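PDB 2NVV: acetyl-CoA hydrolase/transferase family protein from Porphyromonas gingivalis, which probably hydrolyses acetyl-CoA or transfers its CoA to a carboxylate, as in the acetyl-CoA hydrolase/transferase family, and binds zinc. Local coordinates for residues I422-G427 with D445-P450; N435-A440 with Q467-L472; C475-Q480 with R489-E494. All blocks are in the same frame, centred on the assembly; numbering follows the deposited sequence.

Contact 1 of 3, residues I422-G427 with D445-P450; sequences IISEWG and DKCVHP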
loop_
_atom_site.group_PDB
_atom_site.type_symbol
_atom_site.label_atom_id
_atom_site.label_comp_id
_atom_site.label_asym_id
_atom_site.label_seq_id
_atom_site.Cartn_x
_atom_site.Cartn_y
_atom_site.Cartn_z
ATOM N N ILE A 422 14.061 -0.060 10.028
ATOM C CA ILE A 422 13.614 -0.665 11.282
ATOM C C ILE A 422 14.588 -0.235 12.385
ATOM O O ILE A 422 15.806 -0.214 12.185
ATOM C CB ILE A 422 13.581 -2.201 11.191
ATOM C CG1 ILE A 422 12.638 -2.640 10.074
ATOM C CG2 ILE A 422 13.099 -2.784 12.498
ATOM C CD1 ILE A 422 12.552 -4.144 9.900
ATOM N N ILE A 423 14.053 0.104 13.551
ATOM C CA ILE A 423 14.888 0.554 14.649
ATOM C C ILE A 423 14.499 0.011 16.030
ATOM O O ILE A 423 13.345 0.106 16.449
ATOM C CB ILE A 423 14.860 2.096 14.724
ATOM C CG1 ILE A 423 15.418 2.685 13.437
ATOM C CG2 ILE A 423 15.649 2.582 15.932
ATOM C CD1 ILE A 423 15.230 4.181 13.313
ATOM N N SER A 424 15.462 -0.564 16.738
ATOM C CA SER A 424 15.208 -1.049 18.094
ATOM C C SER A 424 16.215 -0.339 19.005
ATOM O O SER A 424 16.882 0.602 18.579
ATOM C CB SER A 424 15.365 -2.574 18.186
ATOM O OG SER A 424 16.710 -2.976 18.034
ATOM N N GLU A 425 16.324 -0.766 20.251
ATOM C CA GLU A 425 17.263 -0.131 21.163
ATOM C C GLU A 425 18.716 -0.426 20.786
ATOM O O GLU A 425 19.629 0.307 21.174
ATOM C CB GLU A 425 17.012 -0.593 22.597
ATOM C CG GLU A 425 17.345 -2.067 22.891
ATOM C CD GLU A 425 16.248 -3.055 22.505
ATOM O OE1 GLU A 425 16.323 -4.209 22.961
ATOM O OE2 GLU A 425 15.321 -2.705 21.751
ATOM N N TRP A 426 18.913 -1.488 20.011
ATOM C CA TRP A 426 20.231 -1.921 19.585
ATOM C C TRP A 426 20.839 -1.179 18.401
ATOM O O TRP A 426 22.051 -1.197 18.224
ATOM C CB TRP A 426 20.191 -3.412 19.275
ATOM C CG TRP A 426 19.905 -4.240 20.475
ATOM C CD1 TRP A 426 18.872 -5.109 20.645
ATOM C CD2 TRP A 426 20.676 -4.289 21.679
ATOM N NE1 TRP A 426 18.949 -5.699 21.888
ATOM C CE2 TRP A 426 20.050 -5.210 22.540
ATOM C CE3 TRP A 426 21.840 -3.642 22.114
ATOM C CZ2 TRP A 426 20.546 -5.503 23.807
ATOM C CZ3 TRP A 426 22.331 -3.932 23.372
ATOM C CH2 TRP A 426 21.685 -4.855 24.204
ATOM N N GLY A 427 20.009 -0.534 17.588
ATOM C CA GLY A 427 20.534 0.180 16.437
ATOM C C GLY A 427 19.500 0.285 15.345
ATOM O O GLY A 427 18.353 -0.091 15.555
ATOM N N ASP A 445 22.197 -7.936 12.770
ATOM C CA ASP A 445 23.329 -7.252 13.385
ATOM C C ASP A 445 22.998 -5.941 14.101
ATOM O O ASP A 445 23.649 -5.587 15.086
ATOM C CB ASP A 445 24.391 -6.971 12.321
ATOM C CG ASP A 445 24.985 -8.236 11.742
ATOM O OD1 ASP A 445 25.711 -8.128 10.733
ATOM O OD2 ASP A 445 24.742 -9.335 12.290
ATOM N N LYS A 446 21.988 -5.223 13.616
ATOM C CA LYS A 446 21.638 -3.927 14.190
ATOM C C LYS A 446 20.419 -3.833 15.099
ATOM O O LYS A 446 20.427 -3.061 16.053
ATOM C CB LYS A 446 21.471 -2.903 13.065
ATOM C CG LYS A 446 22.649 -2.786 12.097
ATOM C CD LYS A 446 23.985 -2.555 12.817
ATOM C CE LYS A 446 24.848 -1.523 12.067
ATOM N NZ LYS A 446 25.055 -1.822 10.627
ATOM N N CYS A 447 19.379 -4.610 14.812
ATOM C CA CYS A 447 18.142 -4.542 15.588
ATOM C C CYS A 447 17.815 -5.691 16.532
ATOM O O CYS A 447 17.296 -5.480 17.628
ATOM C CB CYS A 447 16.967 -4.341 14.629
ATOM S SG CYS A 447 17.131 -2.875 13.562
ATOM N N VAL A 448 18.086 -6.910 16.089
ATOM C CA VAL A 448 17.831 -8.111 16.871
ATOM C C VAL A 448 18.612 -8.129 18.194
ATOM O O VAL A 448 19.754 -7.662 18.273
ATOM C CB VAL A 448 18.198 -9.365 16.047
ATOM C CG1 VAL A 448 17.930 -10.632 16.844
ATOM C CG2 VAL A 448 17.397 -9.381 14.765
ATOM N N HIS A 449 17.989 -8.675 19.230
ATOM C CA HIS A 449 18.621 -8.774 20.538
ATOM C C HIS A 449 19.682 -9.875 20.483
ATOM O O HIS A 449 19.440 -10.953 19.933
ATOM C CB HIS A 449 17.557 -9.098 21.596
ATOM C CG HIS A 449 18.094 -9.196 22.989
ATOM N ND1 HIS A 449 19.040 -10.124 23.358
ATOM C CD2 HIS A 449 17.801 -8.493 24.109
ATOM C CE1 HIS A 449 19.305 -9.993 24.646
ATOM N NE2 HIS A 449 18.566 -9.009 25.124
ATOM N N PRO A 450 20.876 -9.617 21.054
ATOM C CA PRO A 450 21.981 -10.586 21.065
ATOM C C PRO A 450 21.567 -12.040 21.282
ATOM O O PRO A 450 22.093 -12.936 20.617
ATOM C CB PRO A 450 22.881 -10.053 22.168
ATOM C CG PRO A 450 22.765 -8.565 21.947
ATOM C CD PRO A 450 21.262 -8.387 21.773
#

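Contact 2 of 3, residues N435-A440 with Q467-L472; sequences NPRERA and QTPQNL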
loop_
_atom_site.group_PDB
_atom_site.type_symbol
_atom_site.label_atom_id
_atom_site.label_comp_id
_atom_site.label_asym_id
_atom_site.label_seq_id
_atom_site.Cartn_x
_atom_site.Cartn_y
_atom_site.Cartn_z
ATOM N N ASN A 435 18.618 -6.692 -0.891
ATOM C CA ASN A 435 17.793 -7.839 -1.238
ATOM C C ASN A 435 17.456 -8.537 0.079
ATOM O O ASN A 435 17.878 -8.078 1.143
ATOM C CB ASN A 435 18.544 -8.781 -2.202
ATOM C CG ASN A 435 19.729 -9.467 -1.559
ATOM O OD1 ASN A 435 20.381 -10.292 -2.183
ATOM N ND2 ASN A 435 20.010 -9.132 -0.312
ATOM N N PRO A 436 16.702 -9.649 0.031
ATOM C CA PRO A 436 16.341 -10.350 1.271
ATOM C C PRO A 436 17.485 -10.727 2.211
ATOM O O PRO A 436 17.443 -10.410 3.402
ATOM C CB PRO A 436 15.562 -11.558 0.758
ATOM C CG PRO A 436 14.859 -10.977 -0.445
ATOM C CD PRO A 436 15.964 -10.205 -1.120
ATOM N N ARG A 437 18.510 -11.390 1.679
ATOM C CA ARG A 437 19.643 -11.807 2.494
ATOM C C ARG A 437 20.421 -10.652 3.104
ATOM O O ARG A 437 20.840 -10.719 4.266
ATOM C CB ARG A 437 20.592 -12.678 1.679
ATOM C CG ARG A 437 20.123 -14.109 1.551
ATOM C CD ARG A 437 21.103 -14.963 0.766
ATOM N NE ARG A 437 20.614 -16.331 0.654
ATOM C CZ ARG A 437 20.611 -17.205 1.657
ATOM N NH1 ARG A 437 20.135 -18.434 1.467
ATOM N NH2 ARG A 437 21.100 -16.862 2.846
ATOM N N GLU A 438 20.619 -9.595 2.328
ATOM C CA GLU A 438 21.356 -8.433 2.814
ATOM C C GLU A 438 20.596 -7.677 3.899
ATOM O O GLU A 438 21.185 -7.172 4.847
ATOM C CB GLU A 438 21.684 -7.494 1.646
ATOM C CG GLU A 438 22.504 -8.176 0.567
ATOM C CD GLU A 438 22.503 -7.421 -0.744
ATOM O OE1 GLU A 438 21.472 -6.791 -1.071
ATOM O OE2 GLU A 438 23.530 -7.471 -1.461
ATOM N N ARG A 439 19.277 -7.610 3.780
ATOM C CA ARG A 439 18.526 -6.890 4.797
ATOM C C ARG A 439 18.318 -7.748 6.061
ATOM O O ARG A 439 18.110 -7.222 7.151
ATOM C CB ARG A 439 17.205 -6.352 4.207
ATOM C CG ARG A 439 16.079 -7.329 4.047
ATOM C CD ARG A 439 14.834 -6.574 3.583
ATOM N NE ARG A 439 14.844 -6.331 2.147
ATOM C CZ ARG A 439 14.312 -7.163 1.255
ATOM N NH1 ARG A 439 14.363 -6.872 -0.046
ATOM N NH2 ARG A 439 13.709 -8.279 1.665
ATOM N N ALA A 440 18.416 -9.066 5.913
ATOM C CA ALA A 440 18.289 -9.959 7.061
ATOM C C ALA A 440 19.546 -9.814 7.931
ATOM O O ALA A 440 19.464 -9.729 9.154
ATOM C CB ALA A 440 18.134 -11.409 6.596
ATOM N N GLN A 467 15.542 -16.513 -4.004
ATOM C CA GLN A 467 15.580 -15.097 -3.651
ATOM C C GLN A 467 15.348 -14.903 -2.146
ATOM O O GLN A 467 16.074 -14.158 -1.494
ATOM C CB GLN A 467 14.504 -14.366 -4.459
ATOM C CG GLN A 467 14.131 -12.977 -3.980
ATOM C CD GLN A 467 15.169 -11.920 -4.311
ATOM O OE1 GLN A 467 14.950 -10.736 -4.077
ATOM N NE2 GLN A 467 16.302 -12.345 -4.851
ATOM N N THR A 468 14.355 -15.591 -1.594
ATOM C CA THR A 468 14.036 -15.474 -0.171
ATOM C C THR A 468 14.223 -16.821 0.536
ATOM O O THR A 468 13.494 -17.783 0.271
ATOM C CB THR A 468 12.576 -14.978 0.017
ATOM O OG1 THR A 468 12.401 -13.736 -0.685
ATOM C CG2 THR A 468 12.257 -14.773 1.489
ATOM N N PRO A 469 15.213 -16.899 1.444
ATOM C CA PRO A 469 15.565 -18.090 2.225
ATOM C C PRO A 469 14.576 -18.520 3.310
ATOM O O PRO A 469 14.993 -18.850 4.426
ATOM C CB PRO A 469 16.922 -17.723 2.840
ATOM C CG PRO A 469 17.407 -16.567 2.033
ATOM C CD PRO A 469 16.156 -15.807 1.735
ATOM N N GLN A 470 13.281 -18.525 3.006
ATOM C CA GLN A 470 12.284 -18.955 3.995
ATOM C C GLN A 470 12.171 -20.478 3.979
ATOM O O GLN A 470 12.041 -21.091 2.918
ATOM C CB GLN A 470 10.916 -18.326 3.706
ATOM C CG GLN A 470 10.797 -16.876 4.129
ATOM C CD GLN A 470 10.711 -16.704 5.634
ATOM O OE1 GLN A 470 11.190 -17.534 6.396
ATOM N NE2 GLN A 470 10.112 -15.612 6.068
ATOM N N ASN A 471 12.229 -21.089 5.154
ATOM C CA ASN A 471 12.126 -22.534 5.252
ATOM C C ASN A 471 10.734 -22.897 5.765
ATOM O O ASN A 471 10.470 -22.904 6.972
ATOM C CB ASN A 471 13.192 -23.062 6.200
ATOM C CG ASN A 471 13.300 -24.556 6.163
ATOM O OD1 ASN A 471 12.296 -25.256 6.244
ATOM N ND2 ASN A 471 14.522 -25.062 6.045
ATOM N N LEU A 472 9.842 -23.197 4.832
ATOM C CA LEU A 472 8.464 -23.526 5.161
ATOM C C LEU A 472 8.284 -24.634 6.190
ATOM O O LEU A 472 7.198 -24.786 6.746
ATOM C CB LEU A 472 7.688 -23.853 3.881
ATOM C CG LEU A 472 6.920 -22.674 3.260
ATOM C CD1 LEU A 472 7.787 -21.405 3.206
ATOM C CD2 LEU A 472 6.440 -23.076 1.869
#

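Contact 3 of 3, residues C475-Q480 with R489-E494; sequences CFAFHQ and RNVRWE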
loop_
_atom_site.group_PDB
_atom_site.type_symbol
_atom_site.label_atom_id
_atom_site.label_comp_id
_atom_site.label_asym_id
_atom_site.label_seq_id
_atom_site.Cartn_x
_atom_site.Cartn_y
_atom_site.Cartn_z
ATOM N N CYS A 475 9.762 -22.028 9.553
ATOM C CA CYS A 475 9.730 -20.558 9.640
ATOM C C CYS A 475 8.971 -20.034 10.862
ATOM O O CYS A 475 9.185 -18.896 11.282
ATOM C CB CYS A 475 9.116 -19.953 8.369
ATOM S SG CYS A 475 7.473 -20.557 7.953
ATOM N N PHE A 476 8.098 -20.861 11.432
ATOM C CA PHE A 476 7.313 -20.467 12.600
ATOM C C PHE A 476 7.749 -21.151 13.884
ATOM O O PHE A 476 7.010 -21.165 14.870
ATOM C CB PHE A 476 5.830 -20.745 12.361
ATOM C CG PHE A 476 5.196 -19.827 11.346
ATOM C CD1 PHE A 476 4.327 -20.327 10.378
ATOM C CD2 PHE A 476 5.461 -18.465 11.367
ATOM C CE1 PHE A 476 3.736 -19.479 9.450
ATOM C CE2 PHE A 476 4.870 -17.612 10.443
ATOM C CZ PHE A 476 4.007 -18.120 9.483
ATOM N N ALA A 477 8.954 -21.708 13.879
ATOM C CA ALA A 477 9.493 -22.386 15.050
ATOM C C ALA A 477 9.545 -21.479 16.280
ATOM O O ALA A 477 9.306 -21.929 17.397
ATOM C CB ALA A 477 10.878 -22.907 14.735
ATOM N N PHE A 478 9.876 -20.209 16.083
ATOM C CA PHE A 478 9.940 -19.258 17.188
ATOM C C PHE A 478 8.592 -19.171 17.912
ATOM O O PHE A 478 8.523 -19.268 19.135
ATOM C CB PHE A 478 10.339 -17.875 16.660
ATOM C CG PHE A 478 11.824 -17.644 16.623
ATOM C CD1 PHE A 478 12.688 -18.646 16.197
ATOM C CD2 PHE A 478 12.360 -16.424 17.013
ATOM C CE1 PHE A 478 14.071 -18.438 16.161
ATOM C CE2 PHE A 478 13.741 -16.207 16.981
ATOM C CZ PHE A 478 14.596 -17.221 16.552
ATOM N N HIS A 479 7.528 -18.990 17.133
ATOM C CA HIS A 479 6.167 -18.887 17.642
ATOM C C HIS A 479 5.734 -20.211 18.249
ATOM O O HIS A 479 5.073 -20.246 19.298
ATOM C CB HIS A 479 5.218 -18.536 16.502
ATOM C CG HIS A 479 5.579 -17.278 15.784
ATOM N ND1 HIS A 479 5.220 -16.030 16.246
ATOM C CD2 HIS A 479 6.247 -17.072 14.624
ATOM C CE1 HIS A 479 5.644 -15.109 15.398
ATOM N NE2 HIS A 479 6.270 -15.716 14.405
ATOM N N GLN A 480 6.086 -21.296 17.565
ATOM C CA GLN A 480 5.749 -22.625 18.030
ATOM C C GLN A 480 6.435 -22.907 19.350
ATOM O O GLN A 480 5.821 -23.459 20.256
ATOM C CB GLN A 480 6.164 -23.674 16.997
ATOM C CG GLN A 480 5.230 -23.790 15.803
ATOM C CD GLN A 480 5.734 -24.770 14.760
ATOM O OE1 GLN A 480 4.952 -25.384 14.037
ATOM N NE2 GLN A 480 7.047 -24.912 14.666
ATOM N N ARG A 489 14.149 -18.831 23.034
ATOM C CA ARG A 489 15.585 -19.134 22.990
ATOM C C ARG A 489 15.845 -20.626 23.005
ATOM O O ARG A 489 16.961 -21.060 22.736
ATOM C CB ARG A 489 16.314 -18.504 24.173
ATOM C CG ARG A 489 16.367 -16.980 24.175
ATOM C CD ARG A 489 15.652 -16.472 25.399
ATOM N NE ARG A 489 16.493 -15.642 26.238
ATOM C CZ ARG A 489 16.234 -15.374 27.514
ATOM N NH1 ARG A 489 15.156 -15.891 28.095
ATOM N NH2 ARG A 489 17.035 -14.557 28.194
ATOM N N ASN A 490 14.819 -21.406 23.347
ATOM C CA ASN A 490 14.929 -22.863 23.388
ATOM C C ASN A 490 14.885 -23.511 22.010
ATOM O O ASN A 490 14.920 -24.742 21.893
ATOM C CB ASN A 490 13.815 -23.452 24.244
ATOM C CG ASN A 490 13.994 -23.141 25.688
ATOM O OD1 ASN A 490 15.109 -23.227 26.209
ATOM N ND2 ASN A 490 12.907 -22.780 26.361
ATOM N N VAL A 491 14.813 -22.690 20.972
ATOM C CA VAL A 491 14.746 -23.220 19.631
ATOM C C VAL A 491 16.095 -23.755 19.186
ATOM O O VAL A 491 17.143 -23.199 19.511
ATOM C CB VAL A 491 14.267 -22.138 18.621
ATOM C CG1 VAL A 491 14.474 -22.619 17.194
ATOM C CG2 VAL A 491 12.799 -21.820 18.848
ATOM N N ARG A 492 16.043 -24.857 18.449
ATOM C CA ARG A 492 17.205 -25.517 17.870
ATOM C C ARG A 492 16.647 -26.037 16.548
ATOM O O ARG A 492 15.766 -26.899 16.527
ATOM C CB ARG A 492 17.677 -26.665 18.762
ATOM C CG ARG A 492 18.462 -26.200 19.984
ATOM C CD ARG A 492 18.726 -27.354 20.940
ATOM N NE ARG A 492 19.274 -28.530 20.264
ATOM C CZ ARG A 492 19.415 -29.725 20.838
ATOM N NH1 ARG A 492 19.922 -30.745 20.145
ATOM N NH2 ARG A 492 19.044 -29.900 22.104
ATOM N N TRP A 493 17.142 -25.487 15.448
ATOM C CA TRP A 493 16.658 -25.858 14.129
ATOM C C TRP A 493 16.656 -27.349 13.848
ATOM O O TRP A 493 15.818 -27.835 13.090
ATOM C CB TRP A 493 17.456 -25.106 13.066
ATOM C CG TRP A 493 17.357 -23.626 13.258
ATOM C CD1 TRP A 493 18.370 -22.769 13.577
ATOM C CD2 TRP A 493 16.157 -22.836 13.233
ATOM N NE1 TRP A 493 17.879 -21.497 13.757
ATOM C CE2 TRP A 493 16.525 -21.507 13.554
ATOM C CE3 TRP A 493 14.809 -23.122 12.974
ATOM C CZ2 TRP A 493 15.591 -20.464 13.622
ATOM C CZ3 TRP A 493 13.883 -22.089 13.042
ATOM C CH2 TRP A 493 14.278 -20.774 13.364
ATOM N N GLU A 494 17.580 -28.074 14.466
ATOM C CA GLU A 494 17.667 -29.512 14.268
ATOM C C GLU A 494 16.465 -30.199 14.902
ATOM O O GLU A 494 16.143 -31.342 14.571
ATOM C CB GLU A 494 18.975 -30.050 14.859
ATOM C CG GLU A 494 20.218 -29.699 14.026
ATOM C CD GLU A 494 20.554 -28.196 14.005
ATOM O OE1 GLU A 494 21.223 -27.750 13.042
ATOM O OE2 GLU A 494 20.167 -27.466 14.950
#

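Contact 1 of 3, residues I422-G427 with D445-P450
Ser-424 and Cys-447 are joined by the one side-chain hydrogen bond between residues 422-427 and 445-450. Ser-424 OG donates to Cys-447 O over 2.6 Å, reaching it in the carbonyl plane on a lone pair, with a C=O...OG angle of 113°. OG is placed for this by lying between its own backbone N and carbonyl carbon (chi1 69°), where it also accepts a weak bond from Trp-426 N.

Beside this polar link the indole of Trp-426 packs on the other segment. Pro-450 CD lies over one face, 3.5 Å from Trp-426 CE2, while Glu-425 CG is set off toward the rim on the opposite face. The indole also turns its edge to the face of His-449: the planes stand at 90° in an offset T-shaped pair, and the centroids of the indole's five-membered ring and the imidazole are 5.3 Å apart. Cys-447 SG lies 3.3 Å from Ile-422 O and 3.6 Å from Gly-427 O.

In the second shell, Trp-426 NE1 has a weak hydrogen bond to Ser-395, and His-449 ND1 accepts from the backbone of Asp-451. Phe-405 packs on both Ile-422 and Cys-447. Across the turn Ser-424 N bonds to Gly-427 O, with a weak return bond from Gly-427 N to Ser-424 O. Glu-425 and Trp-426 take the two corners. With the exit of helix 436-446 packed against it, this is a tight two-residue beta hairpin, linking strand 421-424 to the antiparallel edge strand 427-430 of the mixed five-stranded sheet.

Contact 2 of 3, residues N435-A440 with Q467-L472
Arg-437 crosses Pro-469 obliquely and sets the face of its guanidinium against the CG corner of the ring. From CB the chain leaves beside the backbone N, with CG anti to the carbonyl carbon, and runs extended from CG to NE. CG already touches the proline, 3.7 Å from Pro-469 CG, and NE passes the same carbon at 3.5 Å. The turn comes at chi4 (-74°), which swings the guanidinium across the line of the chain and turns its face toward Pro-469 CG. That carbon then sits over the centre of the face, 3.3 Å from Arg-437 CZ. Of the two terminal nitrogens, NH1 passes the CG-CB side of the proline, 3.6 Å from Pro-469 CB, whereas NH2 hydrogen-bonds to the backbone carbonyl of Leu-460.

Residues 435-440 open helix 436-446, with Asn-435 at the N-cap, and 467-472 is the irregular connection between helices 453-459 and 477-484. Asn-435 N donates to Glu-438 OE1 over 2.9 Å in a nearly straight bond (174°), one half of the exchange that defines a capping box. The other carboxylate oxygen of Glu-438 bonds to Ser-99 of the second subunit. Close by, the guanidinium of Arg-439 has the peptide between Asn-435 and Pro-436 over one face and forms a salt bridge with Glu-416, a zinc ligand, so this helix start reaches the second shell of the metal site.

Pro-436, in the first turn, is the more enclosed of the helix residues that touch the connection. Its CB lies 3.5 Å from Gln-467 O, and its CG meets Thr-468 OG1 at 3.7 Å. Phe-359 touches both Pro-436 and Pro-469.

Contact 3 of 3, residues C475-Q480 with R489-E494
Ala-477 presses its methyl into the angle between Trp-493 and Val-491, a small bump in a hollow walled by larger side chains. CB comes 3.5 Å from Trp-493 CZ3, at the far corner of the indole, and lies 4.4 Å from Val-491 CG1. The fit is reciprocated: Val-491 sends its two methyls different ways. CG1, anti to the backbone N (chi1 168°), tucks under one face of the indole of its own segment, offset toward the rim. CG2 points at the start of the helix, 3.8 Å from Ala-477 O and 4.1 Å from Phe-478 CD1.

These pieces make a helix followed by a tail that doubles back. Phe-476 stands at the N-cap position of helix 477-484, whose first turn is closed by the bond from Gln-480 N to Phe-476 O, and after a short 3-10 turn residues 491-494, near the C-terminus, run back beside the first turn of the helix. Helix 453-459 packs on the same pieces, with Leu-456 against Phe-478 and Leu-455 against Val-491.

Phe-478 and Trp-493 extend the apolar seam side by side. Their planes are only 15° apart, yet neither ring lies over the other; they meet rim to rim, with centroids 5.8 Å apart. Phe-478 CE1 approaches the six-membered ring obliquely, 3.6 Å from Trp-493 CZ2. The indole's nitrogen end is held by a hydrogen bond from NE1 to Leu-455 O, and Tyr-459 meets the ring at about 50°. Toward the second subunit, Cys-475 packs on Phe-476 of that chain, and Phe-476 on its Cys-475.

Contacts 1 and 2 use opposite ends of helix 436-446, its exit in contact 1 and its capped start in contact 2; their centres are 18 Å apart and their nearest atoms do not touch. Contact 3 comes later in the chain and meets contact 2 through Gln-470 and Cys-475. Contact 1 is partly buried and mixes a serine-carbonyl bond with exposed aromatic packing; contact 2 is buried, a proline-and-arginine fit beside a zinc site; contact 3 is buried too, but built of apolar side chains and away from the annotated sites. Contacts 2 and 3 both touch the second subunit, whereas contact 1 stays within one chain.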